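Local structure of protein Dok-7 (Mus musculus, 3ML4) at residues Leu61-Ile66 / Gln89-Gly94; Trp156-Leu161 / Asp201-Gly206; Val120-Gly125 / Leu142-Asp147. The protein activates the muscle receptor kinase MuSK as a dimeric adaptor, driving its autophosphorylation and acetylcholine receptor clustering, and binds phosphoinositides through its PH domain. All coordinates share one frame; numbering follows the deposited sequence.

Interaction 1 (Leu61-Ile66 / Gln89-Gly94); sequences LTLEDI and QAVMLG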
ATOM      1  N   LEU B  61       8.489 -16.162  -4.153  1.00 39.20           N
ATOM      2  CA  LEU B  61       8.149 -15.948  -2.749  1.00 38.44           C
ATOM      3  C   LEU B  61       7.646 -14.526  -2.532  1.00 37.68           C
ATOM      4  O   LEU B  61       8.126 -13.588  -3.160  1.00 37.41           O
ATOM      5  CB  LEU B  61       9.354 -16.242  -1.846  1.00 38.38           C
ATOM      6  CG  LEU B  61       9.117 -16.389  -0.339  1.00 38.72           C
ATOM      7  CD1 LEU B  61       8.264 -17.620   0.001  1.00 38.87           C
ATOM      8  CD2 LEU B  61      10.454 -16.444   0.396  1.00 38.49           C
ATOM      9  N   THR B  62       6.664 -14.381  -1.651  1.00 37.09           N
ATOM     10  CA  THR B  62       6.127 -13.073  -1.306  1.00 36.52           C
ATOM     11  C   THR B  62       6.356 -12.793   0.170  1.00 36.04           C
ATOM     12  O   THR B  62       5.857 -13.518   1.034  1.00 36.15           O
ATOM     13  CB  THR B  62       4.621 -12.948  -1.638  1.00 36.53           C
ATOM     14  OG1 THR B  62       4.369 -13.507  -2.930  1.00 36.86           O
ATOM     15  CG2 THR B  62       4.181 -11.475  -1.639  1.00 36.38           C
ATOM     16  N   LEU B  63       7.128 -11.743   0.436  1.00 35.46           N
ATOM     17  CA  LEU B  63       7.379 -11.260   1.792  1.00 35.13           C
ATOM     18  C   LEU B  63       6.312 -10.239   2.149  1.00 34.87           C
ATOM     19  O   LEU B  63       6.297  -9.136   1.605  1.00 34.70           O
ATOM     20  CB  LEU B  63       8.772 -10.624   1.882  1.00 35.08           C
ATOM     21  CG  LEU B  63       9.925 -11.491   1.369  1.00 34.76           C
ATOM     22  CD1 LEU B  63      11.153 -10.651   1.117  1.00 34.05           C
ATOM     23  CD2 LEU B  63      10.221 -12.623   2.336  1.00 34.82           C
ATOM     24  N   GLU B  64       5.415 -10.610   3.056  1.00 34.58           N
ATOM     25  CA  GLU B  64       4.220  -9.798   3.304  1.00 34.49           C
ATOM     26  C   GLU B  64       4.170  -9.148   4.692  1.00 34.04           C
ATOM     27  O   GLU B  64       3.137  -8.608   5.098  1.00 34.08           O
ATOM     28  CB  GLU B  64       2.941 -10.601   2.988  1.00 34.66           C
ATOM     29  CG  GLU B  64       2.983 -12.079   3.386  1.00 35.69           C
ATOM     30  CD  GLU B  64       2.263 -12.990   2.387  1.00 37.17           C
ATOM     31  OE1 GLU B  64       1.081 -12.723   2.056  1.00 37.28           O
ATOM     32  OE2 GLU B  64       2.885 -13.982   1.937  1.00 36.98           O
ATOM     33  N   ASP B  65       5.301  -9.176   5.392  1.00 33.37           N
ATOM     34  CA  ASP B  65       5.396  -8.661   6.755  1.00 32.73           C
ATOM     35  C   ASP B  65       6.732  -7.960   7.011  1.00 32.12           C
ATOM     36  O   ASP B  65       7.326  -8.106   8.081  1.00 32.42           O
ATOM     37  CB  ASP B  65       5.162  -9.789   7.770  1.00 32.98           C
ATOM     38  CG  ASP B  65       6.054 -11.010   7.527  1.00 33.86           C
ATOM     39  OD1 ASP B  65       6.457 -11.261   6.364  1.00 34.12           O
ATOM     40  OD2 ASP B  65       6.346 -11.730   8.511  1.00 34.52           O
ATOM     41  N   ILE B  66       7.183  -7.192   6.024  1.00 31.24           N
ATOM     42  CA  ILE B  66       8.442  -6.454   6.085  1.00 30.19           C
ATOM     43  C   ILE B  66       8.408  -5.339   7.138  1.00 30.33           C
ATOM     44  O   ILE B  66       7.472  -4.533   7.164  1.00 30.45           O
ATOM     45  CB  ILE B  66       8.803  -5.866   4.695  1.00 30.11           C
ATOM     46  CG1 ILE B  66       8.869  -6.986   3.644  1.00 29.62           C
ATOM     47  CG2 ILE B  66      10.114  -5.080   4.756  1.00 29.55           C
ATOM     48  CD1 ILE B  66       9.010  -6.509   2.213  1.00 29.35           C
ATOM     49  N   GLN B  89      10.560 -13.724   9.673  1.00 38.31           N
ATOM     50  CA  GLN B  89      11.950 -14.094   9.382  1.00 38.75           C
ATOM     51  C   GLN B  89      12.736 -12.957   8.748  1.00 38.61           C
ATOM     52  O   GLN B  89      12.156 -11.990   8.261  1.00 38.85           O
ATOM     53  CB  GLN B  89      11.990 -15.315   8.451  1.00 38.97           C
ATOM     54  CG  GLN B  89      11.759 -15.009   6.951  1.00 39.91           C
ATOM     55  CD  GLN B  89      10.293 -15.057   6.521  1.00 40.87           C
ATOM     56  OE1 GLN B  89       9.881 -14.354   5.590  1.00 41.06           O
ATOM     57  NE2 GLN B  89       9.506 -15.898   7.184  1.00 40.92           N
ATOM     58  N   ALA B  90      14.058 -13.087   8.754  1.00 38.47           N
ATOM     59  CA  ALA B  90      14.929 -12.187   8.006  1.00 38.08           C
ATOM     60  C   ALA B  90      15.406 -12.891   6.743  1.00 37.97           C
ATOM     61  O   ALA B  90      15.745 -14.077   6.774  1.00 37.89           O
ATOM     62  CB  ALA B  90      16.105 -11.766   8.853  1.00 38.02           C
ATOM     63  N   VAL B  91      15.422 -12.160   5.632  1.00 37.80           N
ATOM     64  CA  VAL B  91      15.926 -12.687   4.366  1.00 37.53           C
ATOM     65  C   VAL B  91      17.260 -12.027   4.058  1.00 37.52           C
ATOM     66  O   VAL B  91      17.325 -10.808   3.910  1.00 37.64           O
ATOM     67  CB  VAL B  91      14.927 -12.454   3.205  1.00 37.52           C
ATOM     68  CG1 VAL B  91      15.541 -12.860   1.868  1.00 37.20           C
ATOM     69  CG2 VAL B  91      13.635 -13.216   3.456  1.00 37.07           C
HETATM   70  N   MSE B  92      18.317 -12.831   3.969  1.00 37.58           N
HETATM   71  CA  MSE B  92      19.672 -12.311   3.751  1.00 37.70           C
HETATM   72  C   MSE B  92      20.088 -12.379   2.288  1.00 37.42           C
HETATM   73  O   MSE B  92      20.110 -13.452   1.689  1.00 37.36           O
HETATM   74  CB  MSE B  92      20.697 -13.042   4.630  1.00 38.00           C
HETATM   75  CG  MSE B  92      20.403 -13.014   6.135  1.00 39.10           C
HETATM   76 SE   MSE B  92      20.137 -11.220   6.886  1.00 43.36          SE
HETATM   77  CE  MSE B  92      21.915 -10.456   6.589  1.00 41.52           C
ATOM     78  N   LEU B  93      20.405 -11.218   1.725  1.00 37.35           N
ATOM     79  CA  LEU B  93      20.865 -11.107   0.346  1.00 37.28           C
ATOM     80  C   LEU B  93      22.377 -10.919   0.314  1.00 37.47           C
ATOM     81  O   LEU B  93      22.933 -10.193   1.136  1.00 37.47           O
ATOM     82  CB  LEU B  93      20.182  -9.933  -0.362  1.00 37.18           C
ATOM     83  CG  LEU B  93      18.654  -9.880  -0.496  1.00 37.13           C
ATOM     84  CD1 LEU B  93      18.240  -8.681  -1.344  1.00 37.36           C
ATOM     85  CD2 LEU B  93      18.098 -11.153  -1.093  1.00 36.74           C
ATOM     86  N   GLY B  94      23.033 -11.572  -0.643  1.00 37.54           N
ATOM     87  CA  GLY B  94      24.485 -11.531  -0.752  1.00 37.61           C
ATOM     88  C   GLY B  94      24.972 -10.836  -2.004  1.00 37.82           C
ATOM     89  O   GLY B  94      24.664 -11.255  -3.120  1.00 37.64           O
TER
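L63 and V91 meet through one methyl each, L63 CD2 lying 3.6 Å from V91 CG2. Both side chains leave their backbones toward each other, and their axes are slanted to one another rather than stacked alongside. L63 has CG beside its backbone N and anti to its carbonyl carbon (chi1 -52°), which carries CD2 over toward V91. Q89, at the start of 89-94, comes to the same methyl. Its chain is bent at chi2 (-90°), folding the amide back so that OE1 sits 3.7 Å from L63 CD2, a polar atom laid against an apolar group. The two strands are not sheet neighbours: strand 81-86 runs between 59-71 and 90-94 in the antiparallel sheet of the PH domain, and the CA atoms of L63 and V91 are 9.0 Å apart. The contact thus bridges over the middle strand on one sheet face, where L63 also rests on I84, the residue whose backbone bonds to V91. Past the end of the L61-L63 strand portion, D65 OD2 is hydrogen-bonded to S88 OG, just ahead of Q89, while L63 additionally packs against M42 of strand 40-45.

Interaction 2 (Trp156-Leu161 / Asp201-Gly206); sequences WKLSDL and DCIVRG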
ATOM      1  N   TRP B 156       5.239  -1.925  17.420  1.00 32.17           N
ATOM      2  CA  TRP B 156       4.115  -1.043  17.722  1.00 31.46           C
ATOM      3  C   TRP B 156       3.533  -0.503  16.423  1.00 31.39           C
ATOM      4  O   TRP B 156       4.276  -0.241  15.477  1.00 31.46           O
ATOM      5  CB  TRP B 156       4.572   0.150  18.580  1.00 31.07           C
ATOM      6  CG  TRP B 156       5.299  -0.196  19.862  1.00 30.50           C
ATOM      7  CD1 TRP B 156       4.762  -0.253  21.114  1.00 30.43           C
ATOM      8  CD2 TRP B 156       6.691  -0.520  20.010  1.00 29.78           C
ATOM      9  NE1 TRP B 156       5.727  -0.593  22.035  1.00 30.03           N
ATOM     10  CE2 TRP B 156       6.919  -0.766  21.384  1.00 30.21           C
ATOM     11  CE3 TRP B 156       7.764  -0.631  19.116  1.00 30.02           C
ATOM     12  CZ2 TRP B 156       8.178  -1.121  21.887  1.00 30.19           C
ATOM     13  CZ3 TRP B 156       9.014  -0.982  19.614  1.00 30.37           C
ATOM     14  CH2 TRP B 156       9.210  -1.223  20.991  1.00 30.55           C
ATOM     15  N   LYS B 157       2.212  -0.345  16.373  1.00 31.32           N
ATOM     16  CA  LYS B 157       1.595   0.554  15.400  1.00 31.20           C
ATOM     17  C   LYS B 157       1.912   1.960  15.878  1.00 31.13           C
ATOM     18  O   LYS B 157       1.757   2.257  17.068  1.00 31.11           O
ATOM     19  CB  LYS B 157       0.073   0.397  15.358  1.00 31.28           C
ATOM     20  CG  LYS B 157      -0.468  -0.821  14.627  1.00 31.86           C
ATOM     21  CD  LYS B 157      -1.902  -0.558  14.165  1.00 32.92           C
ATOM     22  CE  LYS B 157      -2.859  -1.681  14.560  1.00 33.63           C
ATOM     23  NZ  LYS B 157      -2.462  -3.024  14.033  1.00 34.88           N
ATOM     24  N   LEU B 158       2.350   2.826  14.968  1.00 31.13           N
ATOM     25  CA  LEU B 158       2.535   4.243  15.294  1.00 31.16           C
ATOM     26  C   LEU B 158       1.270   4.917  15.843  1.00 31.07           C
ATOM     27  O   LEU B 158       1.357   5.792  16.701  1.00 30.93           O
ATOM     28  CB  LEU B 158       3.075   5.017  14.092  1.00 31.18           C
ATOM     29  CG  LEU B 158       4.491   5.568  14.278  1.00 31.80           C
ATOM     30  CD1 LEU B 158       5.546   4.468  14.215  1.00 32.37           C
ATOM     31  CD2 LEU B 158       4.775   6.646  13.249  1.00 32.56           C
ATOM     32  N   SER B 159       0.106   4.486  15.361  1.00 31.12           N
ATOM     33  CA  SER B 159      -1.176   5.053  15.780  1.00 31.36           C
ATOM     34  C   SER B 159      -1.567   4.681  17.223  1.00 31.40           C
ATOM     35  O   SER B 159      -2.547   5.204  17.768  1.00 31.34           O
ATOM     36  CB  SER B 159      -2.286   4.663  14.788  1.00 31.34           C
ATOM     37  OG  SER B 159      -2.431   3.255  14.704  1.00 31.82           O
ATOM     38  N   ASP B 160      -0.790   3.790  17.835  1.00 31.34           N
ATOM     39  CA  ASP B 160      -1.063   3.327  19.191  1.00 31.26           C
ATOM     40  C   ASP B 160      -0.096   3.928  20.218  1.00 31.27           C
ATOM     41  O   ASP B 160      -0.144   3.593  21.402  1.00 31.15           O
ATOM     42  CB  ASP B 160      -1.028   1.799  19.235  1.00 31.42           C
ATOM     43  CG  ASP B 160      -2.110   1.162  18.382  1.00 32.01           C
ATOM     44  OD1 ASP B 160      -3.086   1.857  18.026  1.00 34.82           O
ATOM     45  OD2 ASP B 160      -1.995  -0.041  18.071  1.00 31.88           O
ATOM     46  N   LEU B 161       0.775   4.817  19.754  1.00 31.37           N
ATOM     47  CA  LEU B 161       1.688   5.554  20.626  1.00 31.43           C
ATOM     48  C   LEU B 161       1.010   6.794  21.206  1.00 31.52           C
ATOM     49  O   LEU B 161       0.472   7.610  20.460  1.00 31.47           O
ATOM     50  CB  LEU B 161       2.932   5.972  19.840  1.00 31.31           C
ATOM     51  CG  LEU B 161       4.217   5.144  19.861  1.00 31.03           C
ATOM     52  CD1 LEU B 161       3.989   3.645  20.061  1.00 30.49           C
ATOM     53  CD2 LEU B 161       4.979   5.416  18.577  1.00 30.70           C
ATOM     54  N   ASP B 201       6.506  13.021  13.804  1.00 25.36           N
ATOM     55  CA  ASP B 201       5.575  14.139  13.633  1.00 25.26           C
ATOM     56  C   ASP B 201       4.947  14.168  12.245  1.00 25.31           C
ATOM     57  O   ASP B 201       3.755  14.461  12.092  1.00 25.45           O
ATOM     58  CB  ASP B 201       6.286  15.475  13.890  1.00 25.10           C
ATOM     59  CG  ASP B 201       6.630  15.688  15.357  1.00 24.87           C
ATOM     60  OD1 ASP B 201       6.037  15.017  16.232  1.00 24.16           O
ATOM     61  OD2 ASP B 201       7.499  16.534  15.632  1.00 23.78           O
ATOM     62  N   CYS B 202       5.764  13.880  11.238  1.00 25.15           N
ATOM     63  CA  CYS B 202       5.322  13.914   9.864  1.00 24.96           C
ATOM     64  C   CYS B 202       4.368  12.766   9.556  1.00 25.27           C
ATOM     65  O   CYS B 202       3.263  13.003   9.066  1.00 25.55           O
ATOM     66  CB  CYS B 202       6.521  13.901   8.921  1.00 25.04           C
ATOM     67  SG  CYS B 202       7.409  15.473   8.855  1.00 23.53           S
ATOM     68  N   ILE B 203       4.781  11.534   9.860  1.00 25.36           N
ATOM     69  CA  ILE B 203       3.992  10.345   9.499  1.00 25.42           C
ATOM     70  C   ILE B 203       2.590  10.345  10.134  1.00 25.52           C
ATOM     71  O   ILE B 203       1.589  10.139   9.437  1.00 25.69           O
ATOM     72  CB  ILE B 203       4.759   8.999   9.765  1.00 25.20           C
ATOM     73  CG1 ILE B 203       5.631   8.603   8.570  1.00 25.46           C
ATOM     74  CG2 ILE B 203       3.790   7.843   9.962  1.00 24.87           C
ATOM     75  CD1 ILE B 203       6.806   9.509   8.262  1.00 25.93           C
ATOM     76  N   VAL B 204       2.522  10.604  11.440  1.00 25.47           N
ATOM     77  CA  VAL B 204       1.242  10.578  12.165  1.00 25.39           C
ATOM     78  C   VAL B 204       0.272  11.661  11.686  1.00 25.37           C
ATOM     79  O   VAL B 204      -0.926  11.600  11.960  1.00 25.44           O
ATOM     80  CB  VAL B 204       1.418  10.627  13.713  1.00 25.28           C
ATOM     81  CG1 VAL B 204       2.307   9.479  14.186  1.00 25.37           C
ATOM     82  CG2 VAL B 204       1.962  11.981  14.178  1.00 25.07           C
ATOM     83  N   ARG B 205       0.801  12.639  10.958  1.00 25.48           N
ATOM     84  CA  ARG B 205      -0.017  13.685  10.346  1.00 25.76           C
ATOM     85  C   ARG B 205      -0.171  13.481   8.839  1.00 25.60           C
ATOM     86  O   ARG B 205      -0.730  14.332   8.146  1.00 25.58           O
ATOM     87  CB  ARG B 205       0.563  15.069  10.655  1.00 25.90           C
ATOM     88  CG  ARG B 205       0.478  15.431  12.118  1.00 26.41           C
ATOM     89  CD  ARG B 205       1.275  16.677  12.463  1.00 27.40           C
ATOM     90  NE  ARG B 205       0.980  17.064  13.837  1.00 28.80           N
ATOM     91  CZ  ARG B 205       1.610  16.590  14.909  1.00 28.37           C
ATOM     92  NH1 ARG B 205       2.607  15.721  14.777  1.00 28.60           N
ATOM     93  NH2 ARG B 205       1.243  16.995  16.116  1.00 27.25           N
ATOM     94  N   GLY B 206       0.334  12.355   8.339  1.00 25.60           N
ATOM     95  CA  GLY B 206       0.151  11.971   6.937  1.00 25.62           C
ATOM     96  C   GLY B 206       1.129  12.594   5.959  1.00 25.73           C
ATOM     97  O   GLY B 206       1.004  12.414   4.737  1.00 26.04           O
TER
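L158 reaches I203 and V204 with a single methyl. Its CD2 lies 3.6 Å from I203 CG2 and 3.9 Å from V204 CG1, and the leucine side chain crosses both partners at about a right angle. These apolar touches join the 3-10 turn 158-160 to the C-terminal end of helix 193-203, the C-terminal helix that packs by the sheet beside the bound peptide, as in PTB domains. I203 offers CG2, the branch anti to its backbone N, while CD1 leads away.

Polar bonds within 201-206 hold the helix end. G206 N bonds to I203 O at 2.8 Å, and G206, with positive phi, is the C-prime residue of a Schellman motif. R205, extended through chi2 and chi3, runs back along the helix end to bring NH1 to D201 O at 3.2 Å, a nearly straight bond (168°) lying in the guanidinium plane and directed at a lone pair in the carbonyl plane. The accompanying salt bridge from R205 NH1 to D201 OD1 is long.

D201 OD1, also bonded to Y164 OH, and L161 O each hydrogen-bond to the MuSK peptide, on which V204 and R205 pack; R205 makes backbone bonds to the second subunit. Between turn and helix end, then, the join is apolar and rests on shape, without directional bonds of its own, while D201 OD1 serves the peptide and the R205 backbone the dimer partner.

Interaction 3 (Val120-Gly125 / Leu142-Asp147); sequences VTVAPG and LVLARD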
ATOM      1  N   VAL B 120      20.481   2.562  17.538  1.00 25.46           N
ATOM      2  CA  VAL B 120      20.189   3.006  18.905  1.00 25.19           C
ATOM      3  C   VAL B 120      20.701   2.030  19.978  1.00 25.14           C
ATOM      4  O   VAL B 120      21.079   0.893  19.679  1.00 25.25           O
ATOM      5  CB  VAL B 120      18.660   3.233  19.130  1.00 25.36           C
ATOM      6  CG1 VAL B 120      18.084   4.224  18.102  1.00 24.82           C
ATOM      7  CG2 VAL B 120      17.897   1.903  19.107  1.00 24.99           C
ATOM      8  N   THR B 121      20.711   2.497  21.224  1.00 24.79           N
ATOM      9  CA  THR B 121      20.992   1.670  22.385  1.00 24.11           C
ATOM     10  C   THR B 121      19.757   1.671  23.271  1.00 24.12           C
ATOM     11  O   THR B 121      19.331   2.727  23.742  1.00 24.07           O
ATOM     12  CB  THR B 121      22.182   2.221  23.190  1.00 24.20           C
ATOM     13  OG1 THR B 121      23.248   2.582  22.297  1.00 24.02           O
ATOM     14  CG2 THR B 121      22.671   1.193  24.206  1.00 22.88           C
ATOM     15  N   VAL B 122      19.183   0.493  23.488  1.00 24.21           N
ATOM     16  CA  VAL B 122      17.975   0.356  24.299  1.00 24.75           C
ATOM     17  C   VAL B 122      18.329   0.348  25.789  1.00 25.49           C
ATOM     18  O   VAL B 122      19.079  -0.511  26.254  1.00 25.59           O
ATOM     19  CB  VAL B 122      17.144  -0.920  23.920  1.00 24.67           C
ATOM     20  CG1 VAL B 122      15.866  -1.027  24.766  1.00 23.41           C
ATOM     21  CG2 VAL B 122      16.795  -0.927  22.431  1.00 24.07           C
ATOM     22  N   ALA B 123      17.779   1.310  26.529  1.00 26.23           N
ATOM     23  CA  ALA B 123      18.029   1.441  27.970  1.00 27.00           C
ATOM     24  C   ALA B 123      17.439   0.285  28.774  1.00 27.57           C
ATOM     25  O   ALA B 123      16.330  -0.174  28.476  1.00 27.71           O
ATOM     26  CB  ALA B 123      17.476   2.767  28.483  1.00 26.86           C
ATOM     27  N   PRO B 124      18.177  -0.201  29.796  1.00 28.03           N
ATOM     28  CA  PRO B 124      17.606  -1.204  30.711  1.00 28.27           C
ATOM     29  C   PRO B 124      16.476  -0.629  31.560  1.00 28.62           C
ATOM     30  O   PRO B 124      16.449   0.579  31.818  1.00 28.71           O
ATOM     31  CB  PRO B 124      18.790  -1.591  31.604  1.00 28.06           C
ATOM     32  CG  PRO B 124      19.731  -0.461  31.508  1.00 28.25           C
ATOM     33  CD  PRO B 124      19.574   0.126  30.136  1.00 27.87           C
ATOM     34  N   GLY B 125      15.554  -1.495  31.979  1.00 29.00           N
ATOM     35  CA  GLY B 125      14.439  -1.107  32.840  1.00 29.26           C
ATOM     36  C   GLY B 125      13.082  -1.613  32.382  1.00 29.66           C
ATOM     37  O   GLY B 125      12.153  -1.729  33.182  1.00 29.74           O
ATOM     38  N   LEU B 142       6.261   0.419  13.867  1.00 26.69           N
ATOM     39  CA  LEU B 142       7.557   0.667  14.478  1.00 26.35           C
ATOM     40  C   LEU B 142       8.095  -0.632  15.047  1.00 25.97           C
ATOM     41  O   LEU B 142       7.381  -1.384  15.707  1.00 25.72           O
ATOM     42  CB  LEU B 142       7.457   1.725  15.581  1.00 26.41           C
ATOM     43  CG  LEU B 142       8.776   2.228  16.182  1.00 26.50           C
ATOM     44  CD1 LEU B 142       9.501   3.166  15.215  1.00 25.90           C
ATOM     45  CD2 LEU B 142       8.535   2.912  17.528  1.00 26.48           C
ATOM     46  N   VAL B 143       9.368  -0.880  14.786  1.00 25.78           N
ATOM     47  CA  VAL B 143      10.007  -2.124  15.163  1.00 25.56           C
ATOM     48  C   VAL B 143      11.398  -1.853  15.730  1.00 25.57           C
ATOM     49  O   VAL B 143      12.092  -0.935  15.294  1.00 25.47           O
ATOM     50  CB  VAL B 143      10.041  -3.100  13.945  1.00 25.42           C
ATOM     51  CG1 VAL B 143      11.308  -3.940  13.892  1.00 24.82           C
ATOM     52  CG2 VAL B 143       8.810  -3.979  13.950  1.00 25.48           C
ATOM     53  N   LEU B 144      11.779  -2.641  16.725  1.00 25.79           N
ATOM     54  CA  LEU B 144      13.164  -2.698  17.169  1.00 26.30           C
ATOM     55  C   LEU B 144      13.766  -4.026  16.735  1.00 26.34           C
ATOM     56  O   LEU B 144      13.106  -5.059  16.814  1.00 26.38           O
ATOM     57  CB  LEU B 144      13.267  -2.505  18.690  1.00 26.12           C
ATOM     58  CG  LEU B 144      13.546  -1.073  19.158  1.00 26.36           C
ATOM     59  CD1 LEU B 144      13.270  -0.901  20.645  1.00 27.75           C
ATOM     60  CD2 LEU B 144      14.978  -0.649  18.835  1.00 25.87           C
ATOM     61  N   ALA B 145      15.010  -3.996  16.269  1.00 26.69           N
ATOM     62  CA  ALA B 145      15.656  -5.204  15.743  1.00 27.15           C
ATOM     63  C   ALA B 145      17.086  -5.379  16.237  1.00 27.43           C
ATOM     64  O   ALA B 145      17.829  -4.409  16.383  1.00 27.52           O
ATOM     65  CB  ALA B 145      15.604  -5.223  14.214  1.00 26.93           C
ATOM     66  N   ARG B 146      17.454  -6.636  16.473  1.00 28.04           N
ATOM     67  CA  ARG B 146      18.735  -7.007  17.066  1.00 28.56           C
ATOM     68  C   ARG B 146      19.359  -8.187  16.358  1.00 28.62           C
ATOM     69  O   ARG B 146      18.661  -8.992  15.730  1.00 28.30           O
ATOM     70  CB  ARG B 146      18.535  -7.448  18.512  1.00 28.77           C
ATOM     71  CG  ARG B 146      18.823  -6.416  19.549  1.00 30.20           C
ATOM     72  CD  ARG B 146      18.719  -7.046  20.927  1.00 31.97           C
ATOM     73  NE  ARG B 146      19.947  -7.741  21.294  1.00 33.54           N
ATOM     74  CZ  ARG B 146      20.955  -7.180  21.952  1.00 34.11           C
ATOM     75  NH1 ARG B 146      20.886  -5.907  22.323  1.00 34.93           N
ATOM     76  NH2 ARG B 146      22.032  -7.895  22.239  1.00 34.01           N
ATOM     77  N   ASP B 147      20.676  -8.299  16.523  1.00 28.82           N
ATOM     78  CA  ASP B 147      21.465  -9.462  16.110  1.00 29.20           C
ATOM     79  C   ASP B 147      21.594  -9.625  14.597  1.00 29.44           C
ATOM     80  O   ASP B 147      21.012  -8.874  13.809  1.00 29.60           O
ATOM     81  CB  ASP B 147      20.941 -10.774  16.734  1.00 29.10           C
ATOM     82  CG  ASP B 147      20.581 -10.639  18.209  1.00 29.24           C
ATOM     83  OD1 ASP B 147      21.104  -9.729  18.887  1.00 30.11           O
ATOM     84  OD2 ASP B 147      19.767 -11.457  18.692  1.00 29.59           O
TER
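L144 carries the whole share of 142-147 in this contact, meeting V120 and V122 across from it. Ahead of it in the strand, L142 packs instead on L158 and L135, and V143 turns to V152 and Q155 of strand 151-157. At L144 the side chain heads toward 120-125: CD2 lies 3.9 Å from V120 CG2 and also touches V122 CG2, while CD1 meets V122 CG2 alone, at 4.0 Å. The V120 side chain is crossed at about a right angle, that of V122 more slantingly. V122 holds CG1 anti to its backbone N (chi1 -179°), leaving CG2 as the branch that touches both leucine methyls. Next, A145 turns to H136 on strand 133-138. R146 then brings NE to E129 OE1 in a salt bridge, with a second, weakly hydrogen-bonded one to D147 OD1 at 3.3 Å. In the PH-like sheet of the PTB domain strand 133-138 is interposed between 115-122 and 141-146, which accounts for the 9.1 Å between the CA atoms of V122 and L144. L144 also rests on L135 of that middle strand and M153 of strand 151-157, while V120 and V122 lean on L188 of strand 184-189.

Overall arrangement
Interaction 1 belongs to the PH domain; interactions 2 and 3 belong to the PTB domain that follows it. Along the chain they come in the order 1, 3, 2, without interleaving. The centre of interaction 1 is about 24 Å from that of interaction 2 and 21 Å from that of interaction 3; interaction 1 touches neither, the nearest atoms being about 10 and 7 Å away. Interactions 2 and 3, with centres 19 Å apart, meet through adjacent strands 151-157 and 141-146, where W156 O and L142 N make a probable hydrogen bond. Two PH-like folds thus stand in series, the PH domain for phosphoinositides and the PTB domain for MuSK, whose peptide interaction 2 adjoins.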